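Local coordinates for adhesion and penetration protein autotransporter (Haemophilus influenzae, PDB 3SYJ) that promotes bacterial adherence to and invasion of host cells, self-associates in bacterial aggregation, and is probably a serine protease of the S6 family, at residues Y177-N182 with L209-S214; R151-S156 with S218-F223. One frame throughout, in Å; residues are numbered along the deposited sequence.

Contact 1 of 2, residues Y177-N182 with L209-S214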
ATOM      1  N   TYR A 177      22.647 -20.943  57.003  1.00 16.73           N
ATOM      2  CA  TYR A 177      21.983 -21.019  55.708  1.00 15.75           C
ATOM      3  C   TYR A 177      21.834 -22.468  55.224  1.00 17.85           C
ATOM      4  O   TYR A 177      22.366 -23.406  55.831  1.00 16.53           O
ATOM      5  CB  TYR A 177      22.722 -20.172  54.663  1.00 18.55           C
ATOM      6  CG  TYR A 177      24.180 -20.564  54.498  1.00 17.76           C
ATOM      7  CD1 TYR A 177      24.543 -21.635  53.691  1.00 15.87           C
ATOM      8  CD2 TYR A 177      25.179 -19.878  55.168  1.00 16.94           C
ATOM      9  CE1 TYR A 177      25.869 -22.010  53.551  1.00 16.40           C
ATOM     10  CE2 TYR A 177      26.496 -20.236  55.038  1.00 20.10           C
ATOM     11  CZ  TYR A 177      26.838 -21.303  54.229  1.00 16.93           C
ATOM     12  OH  TYR A 177      28.160 -21.653  54.111  1.00 20.13           O
ATOM     13  N   LEU A 178      21.097 -22.638  54.131  1.00 15.61           N
ATOM     14  CA  LEU A 178      20.818 -23.962  53.593  1.00 15.22           C
ATOM     15  C   LEU A 178      21.813 -24.347  52.510  1.00 14.52           C
ATOM     16  O   LEU A 178      22.224 -23.510  51.711  1.00 12.05           O
ATOM     17  CB  LEU A 178      19.408 -23.997  53.001  1.00 13.03           C
ATOM     18  CG  LEU A 178      18.250 -23.770  53.975  1.00 14.77           C
ATOM     19  CD1 LEU A 178      17.001 -23.435  53.199  1.00 12.27           C
ATOM     20  CD2 LEU A 178      18.031 -24.987  54.871  1.00 12.14           C
ATOM     21  N   THR A 179      22.200 -25.618  52.489  1.00 12.98           N
ATOM     22  CA  THR A 179      22.907 -26.184  51.345  1.00 12.04           C
ATOM     23  C   THR A 179      22.220 -27.484  50.996  1.00 13.73           C
ATOM     24  O   THR A 179      21.572 -28.090  51.849  1.00 13.69           O
ATOM     25  CB  THR A 179      24.392 -26.476  51.630  1.00 14.35           C
ATOM     26  OG1 THR A 179      24.508 -27.343  52.766  1.00 15.48           O
ATOM     27  CG2 THR A 179      25.147 -25.190  51.892  1.00 13.93           C
ATOM     28  N   ALA A 180      22.361 -27.922  49.749  1.00 10.93           N
ATOM     29  CA  ALA A 180      21.633 -29.093  49.287  1.00 11.29           C
ATOM     30  C   ALA A 180      22.263 -29.685  48.032  1.00 11.53           C
ATOM     31  O   ALA A 180      23.156 -29.096  47.439  1.00 13.53           O
ATOM     32  CB  ALA A 180      20.175 -28.734  49.033  1.00 10.39           C
ATOM     33  N   GLY A 181      21.785 -30.855  47.627  1.00 12.98           N
ATOM     34  CA  GLY A 181      22.247 -31.500  46.405  1.00 12.75           C
ATOM     35  C   GLY A 181      21.595 -32.863  46.368  1.00 12.53           C
ATOM     36  O   GLY A 181      20.724 -33.133  47.190  1.00 15.71           O
ATOM     37  N   ASN A 182      21.981 -33.729  45.442  1.00 13.77           N
ATOM     38  CA  ASN A 182      21.517 -35.112  45.550  1.00 15.45           C
ATOM     39  C   ASN A 182      22.206 -35.798  46.730  1.00 15.28           C
ATOM     40  O   ASN A 182      23.216 -35.303  47.233  1.00 17.06           O
ATOM     41  CB  ASN A 182      21.677 -35.900  44.244  1.00 10.84           C
ATOM     42  CG  ASN A 182      23.107 -35.943  43.745  1.00 17.52           C
ATOM     43  OD1 ASN A 182      23.542 -35.071  42.997  1.00 15.86           O
ATOM     44  ND2 ASN A 182      23.838 -36.985  44.132  1.00 17.21           N
ATOM     45  N   LEU A 209      26.102 -33.771  42.363  1.00 18.80           N
ATOM     46  CA  LEU A 209      26.197 -32.912  43.543  1.00 14.62           C
ATOM     47  C   LEU A 209      25.858 -33.647  44.827  1.00 16.76           C
ATOM     48  O   LEU A 209      24.923 -33.270  45.526  1.00 18.65           O
ATOM     49  CB  LEU A 209      25.283 -31.694  43.386  1.00 14.89           C
ATOM     50  CG  LEU A 209      25.593 -30.759  42.211  1.00 12.63           C
ATOM     51  CD1 LEU A 209      24.422 -29.817  41.958  1.00 18.05           C
ATOM     52  CD2 LEU A 209      26.882 -29.968  42.432  1.00 11.79           C
ATOM     53  N   PRO A 210      26.612 -34.706  45.148  1.00 19.47           N
ATOM     54  CA  PRO A 210      26.323 -35.418  46.398  1.00 18.23           C
ATOM     55  C   PRO A 210      26.676 -34.542  47.581  1.00 19.68           C
ATOM     56  O   PRO A 210      27.708 -33.871  47.553  1.00 18.05           O
ATOM     57  CB  PRO A 210      27.278 -36.613  46.360  1.00 16.39           C
ATOM     58  CG  PRO A 210      27.840 -36.651  44.979  1.00 22.03           C
ATOM     59  CD  PRO A 210      27.784 -35.261  44.454  1.00 20.87           C
ATOM     60  N   ILE A 211      25.839 -34.551  48.611  1.00 18.92           N
ATOM     61  CA  ILE A 211      26.089 -33.744  49.798  1.00 15.61           C
ATOM     62  C   ILE A 211      25.776 -34.526  51.071  1.00 16.64           C
ATOM     63  O   ILE A 211      24.724 -35.159  51.193  1.00 18.37           O
ATOM     64  CB  ILE A 211      25.281 -32.431  49.757  1.00 13.89           C
ATOM     65  CG1 ILE A 211      25.705 -31.483  50.878  1.00 13.70           C
ATOM     66  CG2 ILE A 211      23.782 -32.714  49.803  1.00 15.90           C
ATOM     67  CD1 ILE A 211      25.017 -30.135  50.796  1.00 12.47           C
ATOM     68  N   ALA A 212      26.703 -34.488  52.016  1.00 17.37           N
ATOM     69  CA  ALA A 212      26.551 -35.222  53.263  1.00 18.80           C
ATOM     70  C   ALA A 212      26.210 -34.256  54.379  1.00 18.17           C
ATOM     71  O   ALA A 212      26.563 -33.081  54.320  1.00 19.83           O
ATOM     72  CB  ALA A 212      27.833 -35.970  53.591  1.00 20.08           C
ATOM     73  N   GLY A 213      25.531 -34.756  55.401  1.00 22.26           N
ATOM     74  CA  GLY A 213      25.137 -33.925  56.522  1.00 18.87           C
ATOM     75  C   GLY A 213      26.228 -33.865  57.565  1.00 24.60           C
ATOM     76  O   GLY A 213      27.183 -34.635  57.514  1.00 29.95           O
ATOM     77  N   SER A 214      26.083 -32.946  58.513  1.00 26.02           N
ATOM     78  CA  SER A 214      27.043 -32.780  59.596  1.00 25.52           C
ATOM     79  C   SER A 214      26.315 -32.307  60.853  1.00 27.78           C
ATOM     80  O   SER A 214      25.087 -32.333  60.904  1.00 24.35           O
ATOM     81  CB  SER A 214      28.119 -31.779  59.193  1.00 24.84           C
ATOM     82  OG  SER A 214      27.546 -30.660  58.544  1.00 25.54           O
TER

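Contact 2 of 2, residues R151-S156 with S218-F223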
ATOM      1  N   ARG A 151      17.310 -38.837  44.209  1.00 16.57           N
ATOM      2  CA  ARG A 151      17.262 -38.725  45.660  1.00 16.19           C
ATOM      3  C   ARG A 151      18.031 -37.471  46.063  1.00 19.15           C
ATOM      4  O   ARG A 151      19.129 -37.238  45.557  1.00 20.40           O
ATOM      5  CB  ARG A 151      17.869 -39.968  46.327  1.00 14.48           C
ATOM      6  CG  ARG A 151      17.002 -40.524  47.444  1.00 20.94           C
ATOM      7  CD  ARG A 151      17.777 -41.244  48.531  1.00 17.13           C
ATOM      8  NE  ARG A 151      17.975 -42.668  48.285  1.00 25.29           N
ATOM      9  CZ  ARG A 151      17.615 -43.643  49.122  1.00 22.93           C
ATOM     10  NH1 ARG A 151      17.017 -43.369  50.268  1.00 18.22           N
ATOM     11  NH2 ARG A 151      17.862 -44.904  48.811  1.00 28.32           N
ATOM     12  N   VAL A 152      17.464 -36.661  46.959  1.00 13.46           N
ATOM     13  CA  VAL A 152      18.119 -35.419  47.384  1.00 12.58           C
ATOM     14  C   VAL A 152      17.971 -35.158  48.890  1.00 14.96           C
ATOM     15  O   VAL A 152      17.116 -35.753  49.549  1.00 15.57           O
ATOM     16  CB  VAL A 152      17.572 -34.197  46.622  1.00 12.54           C
ATOM     17  CG1 VAL A 152      17.740 -34.374  45.125  1.00 12.47           C
ATOM     18  CG2 VAL A 152      16.111 -33.974  46.962  1.00 12.48           C
ATOM     19  N   ARG A 153      18.813 -34.275  49.426  1.00 12.45           N
ATOM     20  CA  ARG A 153      18.710 -33.845  50.823  1.00 12.82           C
ATOM     21  C   ARG A 153      19.058 -32.365  50.952  1.00 12.91           C
ATOM     22  O   ARG A 153      19.575 -31.744  50.022  1.00 12.76           O
ATOM     23  CB  ARG A 153      19.603 -34.684  51.755  1.00 12.81           C
ATOM     24  CG  ARG A 153      21.114 -34.425  51.624  1.00 14.74           C
ATOM     25  CD  ARG A 153      21.877 -34.834  52.896  1.00 11.70           C
ATOM     26  NE  ARG A 153      21.448 -34.034  54.046  1.00 13.50           N
ATOM     27  CZ  ARG A 153      21.974 -32.861  54.395  1.00 19.38           C
ATOM     28  NH1 ARG A 153      22.986 -32.343  53.703  1.00 16.96           N
ATOM     29  NH2 ARG A 153      21.496 -32.204  55.451  1.00 17.74           N
ATOM     30  N   ILE A 154      18.778 -31.794  52.112  1.00 11.52           N
ATOM     31  CA  ILE A 154      18.951 -30.368  52.285  1.00 11.39           C
ATOM     32  C   ILE A 154      19.029 -30.081  53.768  1.00 11.36           C
ATOM     33  O   ILE A 154      18.340 -30.722  54.561  1.00 15.35           O
ATOM     34  CB  ILE A 154      17.769 -29.602  51.653  1.00 13.45           C
ATOM     35  CG1 ILE A 154      17.922 -28.089  51.876  1.00 12.39           C
ATOM     36  CG2 ILE A 154      16.446 -30.118  52.214  1.00 12.56           C
ATOM     37  CD1 ILE A 154      16.865 -27.243  51.188  1.00 11.81           C
ATOM     38  N   GLY A 155      19.866 -29.127  54.156  1.00 12.70           N
ATOM     39  CA  GLY A 155      20.002 -28.792  55.566  1.00 14.31           C
ATOM     40  C   GLY A 155      20.832 -27.554  55.841  1.00 14.34           C
ATOM     41  O   GLY A 155      21.407 -26.960  54.929  1.00 13.08           O
ATOM     42  N   SER A 156      20.902 -27.158  57.108  1.00 13.02           N
ATOM     43  CA  SER A 156      21.674 -25.981  57.471  1.00 16.77           C
ATOM     44  C   SER A 156      22.746 -26.284  58.515  1.00 17.96           C
ATOM     45  O   SER A 156      23.256 -25.380  59.169  1.00 15.33           O
ATOM     46  CB  SER A 156      20.746 -24.877  57.971  1.00 19.85           C
ATOM     47  OG  SER A 156      20.173 -25.227  59.217  1.00 17.37           O
ATOM     48  N   SER A 218      20.908 -32.752  61.754  1.00 20.93           N
ATOM     49  CA  SER A 218      19.997 -33.743  62.333  1.00 21.67           C
ATOM     50  C   SER A 218      18.564 -33.249  62.208  1.00 23.03           C
ATOM     51  O   SER A 218      18.264 -32.105  62.536  1.00 19.33           O
ATOM     52  CB  SER A 218      20.316 -34.009  63.808  1.00 24.68           C
ATOM     53  OG  SER A 218      21.553 -34.684  63.959  1.00 38.58           O
ATOM     54  N   GLY A 219      17.680 -34.113  61.730  1.00 22.85           N
ATOM     55  CA  GLY A 219      16.291 -33.741  61.551  1.00 22.46           C
ATOM     56  C   GLY A 219      15.993 -33.299  60.135  1.00 19.16           C
ATOM     57  O   GLY A 219      14.864 -33.458  59.664  1.00 19.96           O
ATOM     58  N   SER A 220      17.000 -32.749  59.457  1.00 19.33           N
ATOM     59  CA  SER A 220      16.840 -32.301  58.072  1.00 19.93           C
ATOM     60  C   SER A 220      16.313 -33.442  57.207  1.00 18.43           C
ATOM     61  O   SER A 220      16.595 -34.607  57.479  1.00 18.98           O
ATOM     62  CB  SER A 220      18.163 -31.762  57.507  1.00 17.09           C
ATOM     63  OG  SER A 220      19.018 -32.828  57.121  1.00 19.49           O
ATOM     64  N   PRO A 221      15.555 -33.105  56.153  1.00 17.10           N
ATOM     65  CA  PRO A 221      14.824 -34.102  55.373  1.00 12.98           C
ATOM     66  C   PRO A 221      15.622 -34.680  54.214  1.00 13.55           C
ATOM     67  O   PRO A 221      16.506 -34.038  53.657  1.00 12.00           O
ATOM     68  CB  PRO A 221      13.659 -33.294  54.788  1.00 11.18           C
ATOM     69  CG  PRO A 221      14.005 -31.841  55.005  1.00 12.92           C
ATOM     70  CD  PRO A 221      15.364 -31.754  55.603  1.00 15.36           C
ATOM     71  N   MET A 222      15.264 -35.893  53.831  1.00 15.29           N
ATOM     72  CA  MET A 222      15.851 -36.543  52.680  1.00 15.64           C
ATOM     73  C   MET A 222      14.672 -37.005  51.832  1.00 14.58           C
ATOM     74  O   MET A 222      13.717 -37.577  52.354  1.00 17.32           O
ATOM     75  CB  MET A 222      16.737 -37.699  53.156  1.00 14.50           C
ATOM     76  CG  MET A 222      17.318 -38.586  52.082  1.00 16.14           C
ATOM     77  SD  MET A 222      16.486 -40.176  51.968  1.00 21.94           S
ATOM     78  CE  MET A 222      15.540 -39.898  50.503  1.00 23.10           C
ATOM     79  N   PHE A 223      14.724 -36.723  50.533  1.00 14.22           N
ATOM     80  CA  PHE A 223      13.594 -36.963  49.642  1.00 13.22           C
ATOM     81  C   PHE A 223      13.943 -37.966  48.563  1.00 15.02           C
ATOM     82  O   PHE A 223      15.081 -38.025  48.105  1.00 14.40           O
ATOM     83  CB  PHE A 223      13.168 -35.658  48.964  1.00 12.07           C
ATOM     84  CG  PHE A 223      12.822 -34.561  49.921  1.00 11.62           C
ATOM     85  CD1 PHE A 223      11.510 -34.365  50.322  1.00  9.77           C
ATOM     86  CD2 PHE A 223      13.807 -33.723  50.420  1.00 10.85           C
ATOM     87  CE1 PHE A 223      11.181 -33.350  51.211  1.00  9.35           C
ATOM     88  CE2 PHE A 223      13.488 -32.703  51.305  1.00 12.31           C
ATOM     89  CZ  PHE A 223      12.166 -32.518  51.700  1.00  8.46           C
TER
HETATM   90  O   HOH W   1      18.925 -34.521  55.280  1.00 12.95           O

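Contact 1 of 2, residues Y177-N182 with L209-S214
Asn182 grips the 209-214 loop with both its side chain and its backbone. Its CG stands between the backbone N and the carbonyl carbon (chi1 58°), which brings the amide beside Leu209 and Pro210. There OD1 accepts Leu209 N at 2.9 Å, the N-H arriving 19° out of the carbonyl plane, while ND2 lies against the Pro210 ring and makes a weak bond to Gly207 O. The backbone O of Asn182 takes Ile211 N at 3.1 Å in a rather bent hydrogen bond, and receives the CA-H of Pro210 (O to CA 3.2 Å) as a weaker contact. Ile211 reaches over the strand with both branches: CG2 rests 3.5 Å from Gly181 N, while the extended CG1 arm (chi1 -171°) carries CD1 to 3.5 Å from Thr179 OG1, the two side chains crossing nearly at right angles. Glycine suits position 181 because a beta carbon would point at the loop and collide with Leu209 O, which lies 3.3 Å from Gly181 CA. The hydroxyl of Thr179 bonds to Gln159, which leaves its flank to the methyl. Two hydrogen bonds to Asn182 thus hold an irregular loop at the end of strand 179-182, and the Ile211 side chain adds apolar packing over Gly181 and Thr179.

Contact 2 of 2, residues R151-S156 with S218-F223
The Arg153 guanidinium meets Ser220 OG and a water at its edge, both in its plane: NH2 donates to Ser220 OG at 3.1 Å, only 6° out of plane, and NE to the water at 2.9 Å. That water also donates, weakly, to Pro221 O. Arg153 NH2 forms a salt bridge with Asp217, whose backbone O bonds to Ser220 OG. With Ser220 and Asp217 on NH2 and the water on NE, the planar group is fixed in rotation. The Arg151 guanidinium likewise has Met222 SD at its edge, where NH1 makes a weak bond of 3.7 Å. Met222 folds back at chi2 (-105°), laying CE against the aliphatic part of Arg151. The Phe223 ring takes Ile154 CG2 at its edge, 4.0 Å from CE2, and that same methyl packs on Pro221 CD; Val152 CG2 touches Phe223 CB. Branched Val152 and Ile154 also suit the apolar side facing helix 9-17. In the backbone, Val152 and Phe223 form an antiparallel hydrogen-bonded pair, with Phe223 N 2.8 Å from Val152 O, and Arg153 and Met222 a non-hydrogen-bonded one. This is the strand pairing of a chymotrypsin-like (PA clan) β-barrel just after Ser218, the probable nucleophile of a Ser-His-Asp triad with His73 and Asp115.

The two contacts lie side by side, their centres about 8 Å apart, in the N-terminal S6 peptidase region of the passenger. They share one antiparallel sheet, in which strand 151-155 sits between strands 179-182 and 221-226. Thr179 N to Gly155 O (2.9 Å) and Gly181 O to Arg153 N (3.2 Å), both probable hydrogen bonds, join them directly. Along the chain the order is 151-156, 177-182, 209-214, 218-223, so contact 2 brackets contact 1. Strand 179-182, outermost in the sheet, meets the 209-214 loop, which runs on through Asp217 to Ser218. Helix 9-17, from the same peptidase region, packs on side chains of both contacts.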